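Local coordinates for protein polyisoprenyl-teichoic acid--peptidoglycan teichoic acid transferase TagV (Bacillus subtilis, PDB 6UF3) that is a transferase of the LytR-CpsA-Psr family, an alpha/beta protein built around a mixed beta sheet, at residues A[27-32]-A[40-45]. Numbering follows the deposited sequence.
Sequences SLIVVT and MKMLSI
Met42 reaches between Ile29 and Val31 on one face of a beta hairpin formed by 27-32 and 40-45. With CG anti to the backbone N (chi1 -178°), its chain sets out toward Ile29, where Met42 CG lies 3.7 Å from Ile29 CG2; the bend at chi3 (-61°) then swings CE back to Val31, 4.0 Å from Val31 CG2. The other methyl of this valine, CG1, meets Met40 SD at 4.1 Å, so the two branches are divided between two methionines. Ser44, paired with Ile29 in a non-hydrogen-bonded pair, sets its CB beside Ile29 CG1. Val30, Thr32, Lys41 and Leu43 occupy the reverse face. There Thr32 OG1 sits between its own N and carbonyl carbon (chi1 55°) and touches Lys41 CB at 3.3 Å where the two side chains cross, while its hydroxyl is hydrogen-bonded to His256 and the lysine chain leads away to a salt bridge with Asp220. Val30 with Leu43 and Thr32 with Lys41 are doubly hydrogen-bonded pairs; Val30 N to Leu43 O, at 2.8 Å, is nearly straight. At the open end Ile45 N donates to Leu28 O (2.9 Å), and a water bridges Leu28 N to Ile45 O in place of a direct bond. The hairpin lies within a mixed sheet, between strand 6-13, bonded along 25-34, and the edge strand 220-222, beside 39-44. Helix 158-177 covers the Ile29, Met42 and Ser44 face through Leu168, Asn169 and Lys165, whereas helices 72-84 and 243-257 pack against Val30, Thr32 and Leu43.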
# COMPACT_ATOMS: atom_id res chain seq x y z
N SER A 27 2.33 6.42 0.20
CA SER A 27 1.65 5.25 0.73
C SER A 27 2.52 4.03 0.50
O SER A 27 3.04 3.85 -0.61
CB SER A 27 0.28 5.08 0.05
OG SER A 27 -0.41 3.95 0.57
N LEU A 28 2.71 3.22 1.54
CA LEU A 28 3.48 1.98 1.46
C LEU A 28 2.71 0.89 2.17
O LEU A 28 2.61 0.91 3.40
CB LEU A 28 4.86 2.13 2.11
CG LEU A 28 5.87 3.05 1.43
CD1 LEU A 28 7.09 3.14 2.31
CD2 LEU A 28 6.24 2.59 0.04
N ILE A 29 2.21 -0.09 1.41
CA ILE A 29 1.46 -1.19 2.00
C ILE A 29 2.02 -2.51 1.48
O ILE A 29 2.11 -2.70 0.27
CB ILE A 29 -0.04 -1.09 1.69
CG1 ILE A 29 -0.61 0.22 2.22
CG2 ILE A 29 -0.77 -2.28 2.32
CD1 ILE A 29 -2.00 0.57 1.69
N VAL A 30 2.35 -3.42 2.39
CA VAL A 30 2.83 -4.75 2.04
C VAL A 30 1.71 -5.75 2.29
O VAL A 30 1.08 -5.72 3.35
CB VAL A 30 4.08 -5.11 2.86
CG1 VAL A 30 4.44 -6.57 2.68
CG2 VAL A 30 5.24 -4.21 2.43
N VAL A 31 1.47 -6.62 1.31
CA VAL A 31 0.54 -7.74 1.47
C VAL A 31 1.33 -9.02 1.25
O VAL A 31 2.08 -9.12 0.28
CB VAL A 31 -0.64 -7.64 0.49
CG1 VAL A 31 -1.53 -8.89 0.57
CG2 VAL A 31 -1.46 -6.39 0.76
N THR A 32 1.18 -9.99 2.15
CA THR A 32 1.75 -11.31 1.93
C THR A 32 0.61 -12.30 1.68
O THR A 32 -0.47 -12.17 2.25
CB THR A 32 2.63 -11.77 3.11
OG1 THR A 32 1.90 -11.71 4.34
CG2 THR A 32 3.85 -10.85 3.25
N MET A 40 -4.05 -14.22 3.62
CA MET A 40 -3.37 -12.94 3.38
C MET A 40 -3.03 -12.25 4.70
O MET A 40 -3.77 -12.34 5.68
CB MET A 40 -4.24 -11.94 2.59
CG MET A 40 -4.50 -12.27 1.15
SD MET A 40 -5.16 -10.78 0.34
CE MET A 40 -6.09 -11.56 -0.99
N LYS A 41 -1.93 -11.49 4.68
CA LYS A 41 -1.60 -10.57 5.76
C LYS A 41 -1.29 -9.21 5.14
O LYS A 41 -0.93 -9.13 3.96
CB LYS A 41 -0.40 -11.06 6.58
CG LYS A 41 -0.64 -12.45 7.15
CD LYS A 41 0.32 -12.80 8.28
CE LYS A 41 0.13 -14.23 8.72
NZ LYS A 41 -1.20 -14.48 9.35
N MET A 42 -1.48 -8.15 5.93
CA MET A 42 -1.33 -6.79 5.42
C MET A 42 -0.67 -5.90 6.47
O MET A 42 -0.97 -6.02 7.66
CB MET A 42 -2.69 -6.18 5.01
CG MET A 42 -2.56 -4.75 4.42
SD MET A 42 -4.11 -3.97 3.95
CE MET A 42 -4.70 -5.11 2.70
N LEU A 43 0.22 -5.01 6.02
CA LEU A 43 0.94 -4.11 6.90
C LEU A 43 1.19 -2.79 6.17
O LEU A 43 1.78 -2.80 5.09
CB LEU A 43 2.27 -4.77 7.29
CG LEU A 43 3.38 -4.00 8.01
CD1 LEU A 43 3.03 -3.85 9.49
CD2 LEU A 43 4.67 -4.75 7.82
N SER A 44 0.74 -1.66 6.73
CA SER A 44 1.18 -0.39 6.18
C SER A 44 2.42 0.09 6.92
O SER A 44 2.63 -0.24 8.08
CB SER A 44 0.08 0.68 6.22
OG SER A 44 -0.34 0.95 7.55
N ILE A 45 3.25 0.85 6.22
CA ILE A 45 4.45 1.43 6.82
C ILE A 45 4.31 2.95 6.82
O ILE A 45 4.23 3.56 5.75
CB ILE A 45 5.73 1.02 6.06
CG1 ILE A 45 5.81 -0.51 5.92
CG2 ILE A 45 6.94 1.60 6.79
CD1 ILE A 45 6.87 -0.97 4.89
O HOH W 1 1.81 4.03 4.19